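Local coordinates for protein light Chain (Clostridium botulinum, PDB 6BVD) that probably acts as the zinc-dependent protease of botulinum neurotoxin type HA, cleaving a SNARE protein inside nerve terminals as related light chains do, at residues V137-K142 with V149-N154; T131-T136 with T306-I311; T240-Y245 with P261-E266; G236-Y241 with K346-F351. All blocks are in the same frame, centred on the assembly; numbering follows the deposited sequence.

Contact 1: V137-K142 with V149-N154; sequences VSFNVK and VQQMAN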
loop_
_atom_site.group_PDB
_atom_site.type_symbol
_atom_site.label_atom_id
_atom_site.label_comp_id
_atom_site.label_asym_id
_atom_site.label_seq_id
_atom_site.Cartn_x
_atom_site.Cartn_y
_atom_site.Cartn_z
ATOM N N VAL A 137 30.241 14.998 -3.680
ATOM C CA VAL A 137 30.110 13.821 -2.824
ATOM C C VAL A 137 29.490 14.124 -1.432
ATOM O O VAL A 137 28.932 13.244 -0.815
ATOM C CB VAL A 137 31.482 13.116 -2.617
ATOM C CG1 VAL A 137 31.938 12.477 -3.911
ATOM C CG2 VAL A 137 32.567 14.106 -2.054
ATOM N N SER A 138 29.533 15.368 -0.959
ATOM C CA SER A 138 28.895 15.652 0.318
ATOM C C SER A 138 28.296 17.054 0.357
ATOM O O SER A 138 28.535 17.873 -0.533
ATOM C CB SER A 138 29.914 15.436 1.455
ATOM O OG SER A 138 30.917 16.413 1.364
ATOM N N PHE A 139 27.452 17.312 1.354
ATOM C CA PHE A 139 26.844 18.634 1.542
ATOM C C PHE A 139 26.661 18.958 3.019
ATOM O O PHE A 139 26.582 18.045 3.860
ATOM C CB PHE A 139 25.487 18.736 0.824
ATOM C CG PHE A 139 24.592 17.527 1.030
ATOM C CD1 PHE A 139 23.794 17.413 2.161
ATOM C CD2 PHE A 139 24.550 16.508 0.072
ATOM C CE1 PHE A 139 22.961 16.304 2.375
ATOM C CE2 PHE A 139 23.722 15.378 0.265
ATOM C CZ PHE A 139 22.931 15.273 1.435
ATOM N N ASN A 140 26.581 20.251 3.333
ATOM C CA ASN A 140 26.217 20.662 4.698
ATOM C C ASN A 140 24.763 20.388 5.064
ATOM O O ASN A 140 23.849 20.630 4.270
ATOM C CB ASN A 140 26.498 22.157 4.919
ATOM C CG ASN A 140 27.967 22.445 5.137
ATOM O OD1 ASN A 140 28.788 21.541 5.034
ATOM N ND2 ASN A 140 28.301 23.690 5.473
ATOM N N VAL A 141 24.538 19.909 6.289
ATOM C CA VAL A 141 23.180 19.822 6.819
ATOM C C VAL A 141 23.117 20.480 8.204
ATOM O O VAL A 141 24.099 20.478 8.957
ATOM C CB VAL A 141 22.639 18.365 6.926
ATOM C CG1 VAL A 141 22.911 17.580 5.643
ATOM C CG2 VAL A 141 23.186 17.637 8.124
ATOM N N LYS A 142 21.983 21.088 8.505
ATOM C CA LYS A 142 21.806 21.773 9.779
ATOM C C LYS A 142 20.865 20.962 10.681
ATOM O O LYS A 142 19.717 20.655 10.310
ATOM C CB LYS A 142 21.304 23.199 9.539
ATOM C CG LYS A 142 21.151 24.050 10.800
ATOM C CD LYS A 142 20.508 25.387 10.473
ATOM C CE LYS A 142 21.457 26.286 9.674
ATOM N NZ LYS A 142 20.764 27.543 9.224
ATOM N N VAL A 149 26.887 19.917 10.098
ATOM C CA VAL A 149 27.796 18.812 9.816
ATOM C C VAL A 149 27.772 18.468 8.313
ATOM O O VAL A 149 26.884 18.934 7.582
ATOM C CB VAL A 149 27.424 17.536 10.650
ATOM C CG1 VAL A 149 27.502 17.826 12.150
ATOM C CG2 VAL A 149 26.006 16.998 10.306
ATOM N N GLN A 150 28.722 17.645 7.860
ATOM C CA GLN A 150 28.770 17.230 6.453
ATOM C C GLN A 150 28.131 15.847 6.340
ATOM O O GLN A 150 28.234 15.019 7.240
ATOM C CB GLN A 150 30.195 17.187 5.894
ATOM C CG GLN A 150 30.817 18.542 5.572
ATOM C CD GLN A 150 32.053 18.425 4.668
ATOM O OE1 GLN A 150 32.532 17.324 4.389
ATOM N NE2 GLN A 150 32.568 19.568 4.209
ATOM N N GLN A 151 27.465 15.609 5.223
ATOM C CA GLN A 151 26.764 14.359 5.014
ATOM C C GLN A 151 26.914 13.924 3.548
ATOM O O GLN A 151 27.024 14.762 2.674
ATOM C CB GLN A 151 25.308 14.538 5.399
ATOM C CG GLN A 151 24.465 13.348 5.186
ATOM C CD GLN A 151 23.431 13.238 6.266
ATOM O OE1 GLN A 151 23.511 13.921 7.293
ATOM N NE2 GLN A 151 22.445 12.400 6.039
ATOM N N MET A 152 27.002 12.621 3.304
ATOM C CA MET A 152 27.032 12.096 1.936
ATOM C C MET A 152 25.639 11.592 1.545
ATOM O O MET A 152 24.871 11.223 2.419
ATOM C CB MET A 152 28.061 10.970 1.803
ATOM C CG MET A 152 29.506 11.392 2.111
ATOM S SD MET A 152 30.670 10.028 1.920
ATOM C CE MET A 152 30.054 9.216 0.441
ATOM N N ALA A 153 25.313 11.600 0.249
ATOM C CA ALA A 153 24.049 11.001 -0.247
ATOM C C ALA A 153 24.214 10.771 -1.757
ATOM O O ALA A 153 25.229 11.167 -2.327
ATOM C CB ALA A 153 22.834 11.905 0.026
ATOM N N ASN A 154 23.250 10.106 -2.396
ATOM C CA ASN A 154 23.379 9.803 -3.826
ATOM C C ASN A 154 22.463 10.668 -4.702
ATOM O O ASN A 154 22.751 10.894 -5.880
ATOM C CB ASN A 154 23.060 8.288 -4.086
ATOM C CG ASN A 154 24.066 7.339 -3.419
ATOM O OD1 ASN A 154 25.185 7.739 -2.999
ATOM N ND2 ASN A 154 23.690 6.052 -3.340
HETATM O O HOH W 1 28.000 10.918 -2.034
#
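Phe139 faces Gln151 and Val141 faces Val149 in two hydrogen-bonded pairs of an antiparallel beta hairpin whose strand axes run at 136° to each other, a pronounced twist. Each pair closes with two backbone bonds; the one from Val141 N to Val149 O is nearly straight, 2.9 Å with 169° at the hydrogen. The Phe139 ring reaches the partner strand because chi1, 45°, sets CG between the backbone N and the carbonyl carbon. Gln151 O therefore sits over the centre of one ring face, 3.9 Å from its plane, and Phe139 CE2 meets Ala153 CB at the ring edge, 3.6 Å away. On the same side of the sheet Val141 CG2 touches Val149 CG2 at 3.6 Å. On the other side Asn140 OD1 rests against Gln150 CG, 3.7 Å away. Where the strands part, one water donates to both Val137 O and Ala153 O, at 2.8 Å each. Strand 148-152 forms one border of the eight-stranded mixed sheet, and strand 138-142 passes the pairing on to strand 21-24, where Val141 packs on Ile22 and Ile24. Gln151 and Ala153 lean on Trp46 of strand 45-48.

Contact 2: T131-T136 with T306-I311; sequences TTNNRT and TATALI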
loop_
_atom_site.group_PDB
_atom_site.type_symbol
_atom_site.label_atom_id
_atom_site.label_comp_id
_atom_site.label_asym_id
_atom_site.label_seq_id
_atom_site.Cartn_x
_atom_site.Cartn_y
_atom_site.Cartn_z
ATOM N N THR A 131 38.673 11.617 -1.195
ATOM C CA THR A 131 38.277 13.009 -1.038
ATOM C C THR A 131 36.763 13.191 -0.798
ATOM O O THR A 131 35.916 12.861 -1.648
ATOM C CB THR A 131 38.728 13.815 -2.260
ATOM O OG1 THR A 131 40.151 13.738 -2.337
ATOM C CG2 THR A 131 38.310 15.249 -2.144
ATOM N N THR A 132 36.439 13.729 0.373
ATOM C CA THR A 132 35.068 13.889 0.802
ATOM C C THR A 132 34.626 15.350 0.781
ATOM O O THR A 132 33.457 15.636 0.868
ATOM C CB THR A 132 34.852 13.366 2.237
ATOM O OG1 THR A 132 35.593 14.186 3.144
ATOM C CG2 THR A 132 35.299 11.937 2.357
ATOM N N ASN A 133 35.546 16.291 0.665
ATOM C CA ASN A 133 35.169 17.658 0.993
ATOM C C ASN A 133 34.899 18.531 -0.221
ATOM O O ASN A 133 35.529 19.585 -0.401
ATOM C CB ASN A 133 36.255 18.312 1.862
ATOM C CG ASN A 133 37.618 18.262 1.215
ATOM O OD1 ASN A 133 37.890 17.430 0.348
ATOM N ND2 ASN A 133 38.488 19.174 1.622
ATOM N N ASN A 134 34.019 18.070 -1.109
ATOM C CA ASN A 134 33.527 18.951 -2.151
ATOM C C ASN A 134 32.088 18.558 -2.568
ATOM O O ASN A 134 31.562 17.499 -2.151
ATOM C CB ASN A 134 34.484 18.968 -3.343
ATOM C CG ASN A 134 34.581 17.633 -4.052
ATOM O OD1 ASN A 134 33.602 17.167 -4.633
ATOM N ND2 ASN A 134 35.781 17.045 -4.080
ATOM N N ARG A 135 31.458 19.413 -3.377
ATOM C CA ARG A 135 30.021 19.358 -3.588
ATOM C C ARG A 135 29.554 18.188 -4.434
ATOM O O ARG A 135 28.334 17.944 -4.510
ATOM C CB ARG A 135 29.520 20.639 -4.229
ATOM C CG ARG A 135 30.004 20.830 -5.637
ATOM C CD ARG A 135 29.060 21.722 -6.378
ATOM N NE ARG A 135 29.306 23.129 -6.051
ATOM C CZ ARG A 135 29.874 24.008 -6.871
ATOM N NH1 ARG A 135 30.351 23.636 -8.056
ATOM N NH2 ARG A 135 30.052 25.253 -6.459
ATOM N N THR A 136 30.476 17.439 -5.023
ATOM C CA THR A 136 30.058 16.250 -5.800
ATOM C C THR A 136 29.798 15.001 -4.952
ATOM O O THR A 136 29.222 14.040 -5.466
ATOM C CB THR A 136 31.101 15.849 -6.871
ATOM O OG1 THR A 136 32.360 15.500 -6.272
ATOM C CG2 THR A 136 31.287 16.976 -7.951
ATOM N N THR A 306 44.926 7.603 2.427
ATOM C CA THR A 306 44.421 8.595 3.368
ATOM C C THR A 306 43.054 9.132 2.955
ATOM O O THR A 306 42.593 8.901 1.824
ATOM C CB THR A 306 45.443 9.766 3.524
ATOM O OG1 THR A 306 45.136 10.532 4.690
ATOM C CG2 THR A 306 45.457 10.657 2.310
ATOM N N ALA A 307 42.397 9.865 3.853
ATOM C CA ALA A 307 41.074 10.401 3.550
ATOM C C ALA A 307 40.985 11.808 4.084
ATOM O O ALA A 307 41.737 12.147 4.980
ATOM C CB ALA A 307 39.989 9.540 4.148
ATOM N N THR A 308 40.077 12.625 3.542
ATOM C CA THR A 308 39.906 13.993 4.036
ATOM C C THR A 308 38.940 14.056 5.211
ATOM O O THR A 308 38.614 15.137 5.687
ATOM C CB THR A 308 39.389 14.953 2.951
ATOM O OG1 THR A 308 38.109 14.502 2.465
ATOM C CG2 THR A 308 40.383 15.059 1.826
ATOM N N ALA A 309 38.483 12.907 5.683
ATOM C CA ALA A 309 37.600 12.888 6.835
ATOM C C ALA A 309 37.875 11.658 7.652
ATOM O O ALA A 309 38.545 10.725 7.191
ATOM C CB ALA A 309 36.134 12.927 6.410
ATOM N N LEU A 310 37.334 11.639 8.857
ATOM C CA LEU A 310 37.435 10.461 9.697
ATOM C C LEU A 310 36.462 9.390 9.196
ATOM O O LEU A 310 35.379 9.215 9.750
ATOM C CB LEU A 310 37.143 10.817 11.155
ATOM C CG LEU A 310 38.023 11.948 11.699
ATOM C CD1 LEU A 310 37.432 12.565 12.967
ATOM C CD2 LEU A 310 39.429 11.418 11.952
ATOM N N ILE A 311 36.854 8.690 8.135
ATOM C CA ILE A 311 36.069 7.583 7.615
ATOM C C ILE A 311 36.931 6.358 7.686
ATOM O O ILE A 311 38.149 6.463 7.772
ATOM C CB ILE A 311 35.632 7.802 6.146
ATOM C CG1 ILE A 311 36.867 7.943 5.247
ATOM C CG2 ILE A 311 34.756 9.005 6.051
ATOM C CD1 ILE A 311 36.565 8.066 3.740
#
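Thr132 and Thr308 meet hydroxyl to hydroxyl just beyond a short two-stranded parallel sheet, strands 129-130 and 306-307, where both segments have left their strands. The two side chains run antiparallel and overlap side by side, and their OG1 atoms lie 2.6 Å apart in a hydrogen bond. With chi1 at 66° in Thr132 and 60° in Thr308, each OG1 stands between its own backbone N and carbonyl carbon, facing the other hydroxyl, while CG2 turns off beside the N. Asn133 arrives at roughly a right angle to Thr308, its OD1 lying 3.7 Å from Thr308 CG2. Next to the hydroxyl pair, Ala309 CB comes within 3.5 Å of Thr132 OG1, and the methyl branch makes a looser apolar contact, Thr132 CG2 to Ile311 CD1 at 4.3 Å. Phe130 extends this apolar patch by touching Ile311, and a backbone hydrogen bond ties Thr308 to Phe130. Both loops are shaped by tight local turns. Leu310 is the centre of an inverse gamma turn, closed by Ile311 N to Ala309 O at 2.8 Å. Asn134 forms an Asx turn in which its OD1 takes two donors in the carbonyl plane: Thr136 N at 3.2 Å, on a lone pair, and Thr136 OG1 at 2.6 Å.

Contact 3: T240-Y245 with P261-E266; sequences TYITEY and PITSAE. With ACT (acetate ion), chain F.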
loop_
_atom_site.group_PDB
_atom_site.type_symbol
_atom_site.label_atom_id
_atom_site.label_comp_id
_atom_site.label_asym_id
_atom_site.label_seq_id
_atom_site.Cartn_x
_atom_site.Cartn_y
_atom_site.Cartn_z
ATOM N N THR A 240 28.614 6.480 -15.878
ATOM C CA THR A 240 28.442 6.137 -17.314
ATOM C C THR A 240 27.521 7.123 -18.020
ATOM O O THR A 240 27.142 6.918 -19.184
ATOM C CB THR A 240 27.796 4.720 -17.508
ATOM O OG1 THR A 240 26.437 4.788 -17.114
ATOM C CG2 THR A 240 28.507 3.643 -16.648
ATOM N N TYR A 241 27.168 8.206 -17.333
ATOM C CA TYR A 241 26.218 9.188 -17.848
ATOM C C TYR A 241 26.731 9.888 -19.109
ATOM O O TYR A 241 27.885 10.319 -19.171
ATOM C CB TYR A 241 25.901 10.200 -16.749
ATOM C CG TYR A 241 24.773 11.190 -16.953
ATOM C CD1 TYR A 241 23.528 10.967 -16.380
ATOM C CD2 TYR A 241 24.970 12.379 -17.664
ATOM C CE1 TYR A 241 22.498 11.875 -16.520
ATOM C CE2 TYR A 241 23.949 13.295 -17.808
ATOM C CZ TYR A 241 22.722 13.037 -17.237
ATOM O OH TYR A 241 21.686 13.933 -17.381
ATOM N N ILE A 242 25.880 9.976 -20.137
ATOM C CA ILE A 242 26.280 10.742 -21.335
ATOM C C ILE A 242 25.265 11.802 -21.771
ATOM O O ILE A 242 24.067 11.693 -21.510
ATOM C CB ILE A 242 26.588 9.811 -22.554
ATOM C CG1 ILE A 242 25.409 8.866 -22.879
ATOM C CG2 ILE A 242 27.796 8.968 -22.265
ATOM C CD1 ILE A 242 25.609 8.084 -24.234
ATOM N N THR A 243 25.779 12.852 -22.430
ATOM C CA THR A 243 24.961 13.863 -23.063
ATOM C C THR A 243 25.141 13.896 -24.609
ATOM O O THR A 243 24.295 14.453 -25.300
ATOM C CB THR A 243 25.315 15.266 -22.528
ATOM O OG1 THR A 243 26.699 15.497 -22.786
ATOM C CG2 THR A 243 25.035 15.378 -21.005
ATOM N N GLU A 244 26.241 13.350 -25.136
ATOM C CA GLU A 244 26.504 13.466 -26.584
ATOM C C GLU A 244 26.178 12.147 -27.272
ATOM O O GLU A 244 25.216 11.505 -26.880
ATOM C CB GLU A 244 27.938 13.896 -26.836
ATOM C CG GLU A 244 28.314 15.148 -26.019
ATOM C CD GLU A 244 27.324 16.300 -26.248
ATOM O OE1 GLU A 244 27.037 16.596 -27.418
ATOM O OE2 GLU A 244 26.833 16.910 -25.265
ATOM N N TYR A 245 26.945 11.724 -28.278
ATOM C CA TYR A 245 26.560 10.480 -29.007
ATOM C C TYR A 245 25.116 10.614 -29.524
ATOM O O TYR A 245 24.296 9.690 -29.395
ATOM C CB TYR A 245 26.699 9.235 -28.075
ATOM C CG TYR A 245 28.082 9.125 -27.487
ATOM C CD1 TYR A 245 29.093 8.494 -28.177
ATOM C CD2 TYR A 245 28.388 9.701 -26.246
ATOM C CE1 TYR A 245 30.367 8.416 -27.665
ATOM C CE2 TYR A 245 29.659 9.619 -25.727
ATOM C CZ TYR A 245 30.639 8.977 -26.438
ATOM O OH TYR A 245 31.913 8.895 -25.938
ATOM N N PRO A 261 18.644 15.483 -33.481
ATOM C CA PRO A 261 19.320 14.312 -32.898
ATOM C C PRO A 261 19.209 14.278 -31.369
ATOM O O PRO A 261 19.111 15.324 -30.692
ATOM C CB PRO A 261 20.772 14.461 -33.347
ATOM C CG PRO A 261 20.837 15.840 -34.077
ATOM C CD PRO A 261 19.470 16.172 -34.490
ATOM N N ILE A 262 19.210 13.058 -30.856
ATOM C CA ILE A 262 18.946 12.751 -29.436
ATOM C C ILE A 262 20.086 11.882 -28.888
ATOM O O ILE A 262 20.490 10.929 -29.551
ATOM C CB ILE A 262 17.578 11.995 -29.289
ATOM C CG1 ILE A 262 16.392 12.884 -29.677
ATOM C CG2 ILE A 262 17.365 11.469 -27.858
ATOM C CD1 ILE A 262 16.274 14.145 -28.853
ATOM N N THR A 263 20.584 12.152 -27.673
ATOM C CA THR A 263 21.656 11.309 -27.116
ATOM C C THR A 263 21.282 9.821 -27.139
ATOM O O THR A 263 20.129 9.467 -26.874
ATOM C CB THR A 263 22.029 11.707 -25.641
ATOM O OG1 THR A 263 23.017 10.789 -25.157
ATOM C CG2 THR A 263 20.830 11.630 -24.722
ATOM N N SER A 264 22.256 8.964 -27.480
ATOM C CA SER A 264 22.062 7.510 -27.511
ATOM C C SER A 264 21.545 6.965 -26.181
ATOM O O SER A 264 20.966 5.880 -26.148
ATOM C CB SER A 264 23.365 6.779 -27.841
ATOM O OG SER A 264 23.680 6.889 -29.214
ATOM N N ALA A 265 21.781 7.715 -25.100
ATOM C CA ALA A 265 21.368 7.278 -23.751
ATOM C C ALA A 265 19.843 7.174 -23.603
ATOM O O ALA A 265 19.356 6.371 -22.807
ATOM C CB ALA A 265 21.941 8.230 -22.649
ATOM N N GLU A 266 19.083 7.994 -24.337
ATOM C CA GLU A 266 17.622 7.902 -24.205
ATOM C C GLU A 266 17.147 6.588 -24.780
ATOM O O GLU A 266 16.209 5.983 -24.253
ATOM C CB GLU A 266 16.891 9.051 -24.894
ATOM C CG GLU A 266 17.297 10.434 -24.393
ATOM C CD GLU A 266 16.850 10.764 -22.986
ATOM O OE1 GLU A 266 16.170 9.948 -22.310
ATOM O OE2 GLU A 266 17.202 11.884 -22.560
HETATM C C ACT F . 22.228 8.862 -19.293
HETATM O O ACT F . 23.406 8.492 -19.499
HETATM O OXT ACT F . 21.397 8.063 -18.809
HETATM C CH3 ACT F . 21.812 10.271 -19.629
#
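Tyr245 O is gripped twice by Ser264, whose OG and backbone N each lie 2.9 Å from it. The two donors use different approaches: Ser264 OG comes in the carbonyl plane, whereas Ser264 N stands above it, 44° out. With chi1 at -75°, OG swings beside its own backbone N, and this lets one residue present both groups to a single carbonyl. The preceding peptide is held in a similar way, since Thr263 OG1 donates to Glu244 O at 2.9 Å, again in the carbonyl plane. That hydroxyl has a second task, because it accepts from Ala265 N through a weak but straight bond of 3.3 Å, a capping bond from its N-cap position just before helix 264-270. Its chi1 of 177° turns OG1 opposite the backbone N, where it can serve both partners. Ile242 supplies the apolar part of the contact: its CG1 lies 3.5 Å from Ala265 CB, and Leu286 of helix 280-301 packs on the same isoleucine. An acetate, probably from the crystallisation liquor, accepts from Ile242 N through its O at 3.0 Å and places its CH3 3.5 Å above one face of the Tyr241 ring, offset toward the rim. It is also hydrogen-bonded to ND1 of both His232 and His235. The capped first turn of the helix carries Glu266, which binds the zinc together with His228 and His232, the HExxH-plus-glutamate arrangement of a gluzincin-type metalloprotease.

Contact 4: G236-Y241 with K346-F351; sequences GLYGTY and KKIYSF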
loop_
_atom_site.group_PDB
_atom_site.type_symbol
_atom_site.label_atom_id
_atom_site.label_comp_id
_atom_site.label_asym_id
_atom_site.label_seq_id
_atom_site.Cartn_x
_atom_site.Cartn_y
_atom_site.Cartn_z
ATOM N N GLY A 236 24.428 7.853 -13.803
ATOM C CA GLY A 236 25.310 8.889 -13.224
ATOM C C GLY A 236 26.106 8.375 -11.997
ATOM O O GLY A 236 27.270 8.680 -11.825
ATOM N N LEU A 237 25.453 7.589 -11.159
ATOM C CA LEU A 237 26.086 7.031 -9.954
ATOM C C LEU A 237 27.229 6.099 -10.341
ATOM O O LEU A 237 28.264 6.037 -9.669
ATOM C CB LEU A 237 25.054 6.290 -9.073
ATOM C CG LEU A 237 24.046 7.184 -8.347
ATOM C CD1 LEU A 237 23.049 6.386 -7.536
ATOM C CD2 LEU A 237 24.788 8.188 -7.385
ATOM N N TYR A 238 27.040 5.371 -11.446
ATOM C CA TYR A 238 28.080 4.507 -11.983
ATOM C C TYR A 238 29.061 5.251 -12.917
ATOM O O TYR A 238 29.992 4.649 -13.457
ATOM C CB TYR A 238 27.435 3.294 -12.713
ATOM C CG TYR A 238 27.115 2.155 -11.770
ATOM C CD1 TYR A 238 28.108 1.282 -11.319
ATOM C CD2 TYR A 238 25.804 1.942 -11.321
ATOM C CE1 TYR A 238 27.786 0.197 -10.436
ATOM C CE2 TYR A 238 25.496 0.897 -10.442
ATOM C CZ TYR A 238 26.481 0.020 -10.018
ATOM O OH TYR A 238 26.116 -1.024 -9.164
ATOM N N GLY A 239 28.856 6.556 -13.108
ATOM C CA GLY A 239 29.784 7.363 -13.893
ATOM C C GLY A 239 29.740 7.036 -15.405
ATOM O O GLY A 239 30.731 7.270 -16.116
ATOM N N THR A 240 28.614 6.480 -15.878
ATOM C CA THR A 240 28.442 6.137 -17.314
ATOM C C THR A 240 27.521 7.123 -18.020
ATOM O O THR A 240 27.142 6.918 -19.184
ATOM C CB THR A 240 27.796 4.720 -17.508
ATOM O OG1 THR A 240 26.437 4.788 -17.114
ATOM C CG2 THR A 240 28.507 3.643 -16.648
ATOM N N TYR A 241 27.168 8.206 -17.333
ATOM C CA TYR A 241 26.218 9.188 -17.848
ATOM C C TYR A 241 26.731 9.888 -19.109
ATOM O O TYR A 241 27.885 10.319 -19.171
ATOM C CB TYR A 241 25.901 10.200 -16.749
ATOM C CG TYR A 241 24.773 11.190 -16.953
ATOM C CD1 TYR A 241 23.528 10.967 -16.380
ATOM C CD2 TYR A 241 24.970 12.379 -17.664
ATOM C CE1 TYR A 241 22.498 11.875 -16.520
ATOM C CE2 TYR A 241 23.949 13.295 -17.808
ATOM C CZ TYR A 241 22.722 13.037 -17.237
ATOM O OH TYR A 241 21.686 13.933 -17.381
ATOM N N LYS A 346 26.329 -5.162 -18.256
ATOM C CA LYS A 346 25.044 -5.716 -18.650
ATOM C C LYS A 346 24.007 -5.385 -17.592
ATOM O O LYS A 346 22.888 -4.981 -17.926
ATOM C CB LYS A 346 25.168 -7.223 -18.878
ATOM C CG LYS A 346 23.899 -7.945 -19.276
ATOM C CD LYS A 346 24.186 -9.443 -19.402
ATOM C CE LYS A 346 22.963 -10.239 -19.825
ATOM N NZ LYS A 346 23.374 -11.644 -20.145
ATOM N N LYS A 347 24.387 -5.494 -16.330
ATOM C CA LYS A 347 23.515 -5.190 -15.224
ATOM C C LYS A 347 23.091 -3.735 -15.204
ATOM O O LYS A 347 21.930 -3.450 -15.068
ATOM C CB LYS A 347 24.183 -5.542 -13.901
ATOM C CG LYS A 347 23.343 -5.258 -12.680
ATOM C CD LYS A 347 24.068 -5.462 -11.364
ATOM C CE LYS A 347 24.963 -4.286 -11.021
ATOM N NZ LYS A 347 25.434 -4.270 -9.620
ATOM N N ILE A 348 24.023 -2.828 -15.420
ATOM C CA ILE A 348 23.698 -1.436 -15.404
ATOM C C ILE A 348 22.675 -1.143 -16.483
ATOM O O ILE A 348 21.771 -0.411 -16.257
ATOM C CB ILE A 348 24.944 -0.570 -15.613
ATOM C CG1 ILE A 348 25.913 -0.735 -14.460
ATOM C CG2 ILE A 348 24.575 0.871 -15.791
ATOM C CD1 ILE A 348 27.250 -0.111 -14.684
ATOM N N TYR A 349 22.827 -1.734 -17.644
ATOM C CA TYR A 349 21.949 -1.468 -18.750
ATOM C C TYR A 349 20.764 -2.390 -18.846
ATOM O O TYR A 349 20.052 -2.341 -19.784
ATOM C CB TYR A 349 22.701 -1.315 -20.073
ATOM C CG TYR A 349 23.425 -0.020 -20.045
ATOM C CD1 TYR A 349 22.787 1.157 -20.381
ATOM C CD2 TYR A 349 24.721 0.041 -19.587
ATOM C CE1 TYR A 349 23.443 2.357 -20.312
ATOM C CE2 TYR A 349 25.384 1.234 -19.512
ATOM C CZ TYR A 349 24.734 2.382 -19.877
ATOM O OH TYR A 349 25.399 3.570 -19.797
ATOM N N SER A 350 20.633 -3.282 -17.887
ATOM C CA SER A 350 19.445 -4.095 -17.739
ATOM C C SER A 350 18.198 -3.328 -17.313
ATOM O O SER A 350 17.109 -3.740 -17.551
ATOM C CB SER A 350 19.697 -5.289 -16.847
ATOM O OG SER A 350 19.677 -4.930 -15.514
ATOM N N PHE A 351 18.386 -2.237 -16.616
ATOM C CA PHE A 351 17.271 -1.429 -16.161
ATOM C C PHE A 351 16.713 -0.537 -17.282
ATOM O O PHE A 351 17.364 0.419 -17.661
ATOM C CB PHE A 351 17.709 -0.581 -14.985
ATOM C CG PHE A 351 18.204 -1.403 -13.824
ATOM C CD1 PHE A 351 17.301 -1.940 -12.938
ATOM C CD2 PHE A 351 19.558 -1.630 -13.635
ATOM C CE1 PHE A 351 17.748 -2.713 -11.830
ATOM C CE2 PHE A 351 20.021 -2.375 -12.557
ATOM C CZ PHE A 351 19.102 -2.928 -11.652
HETATM O O HOH W 2 27.917 -3.379 -8.552
HETATM O O HOH W 3 24.784 6.301 -20.287
#
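Tyr238, just after helix 222-237, faces Ile348 of helix 338-348, their CA atoms 8.1 Å apart, and Gly239 closes the first helix in a Schellman motif with phi at 70°. Since the backbones keep this distance, side chains bridge the gap. Ile348 lays CD1 over one face of the Tyr238 ring, 4.0 Å from the centroid and 26° off the normal, a CH-pi contact. Lys347 crosses the tyrosine at about a right angle; a turn at chi3 (80°) in its otherwise extended chain brings NZ to a weak hydrogen bond of 3.3 Å with Tyr238 OH. A water lying at the edge of the Tyr238 ring reinforces it, donating to Tyr238 OH at 3.0 Å and accepting from Lys347 NZ at 2.8 Å. Glu112 takes both polar ends more firmly, by a salt bridge to the lysine and a hydrogen bond to the tyrosine. Thr240 OG1 lies 3.1 Å from Tyr349 OH, but its proton may go to His235 O instead. A second water donates to Thr240 O at 2.7 Å and accepts from Tyr349 OH at 2.8 Å. Helix 280-301 packs on Thr240 and Ile348, helix 104-115 contributes Glu112, and Tyr349 stacks on His235 of helix 222-237.

How the contacts relate
Contacts 1 and 2 are neighbours, their centres 11 Å apart, and are joined by a probable hydrogen bond of 2.7 Å from Ser138 OG to Thr132 O; the hairpin falls between the two segments of contact 2 along the chain. Contacts 3 and 4 share Thr240 and Tyr241, and their centres are 13 Å apart. Contact 3 supplies the zinc ligand Glu266 and contact 4 lies farther out: the Ala265 side chain is about 7 Å from the zinc, that of Tyr349 about 11 Å, while the acetate lies near both. The two pairs are separated by 24 to 30 Å between centres, yet contact 1 still reaches contact 4, with Asn154 O 3.7 Å from Leu237 CD2.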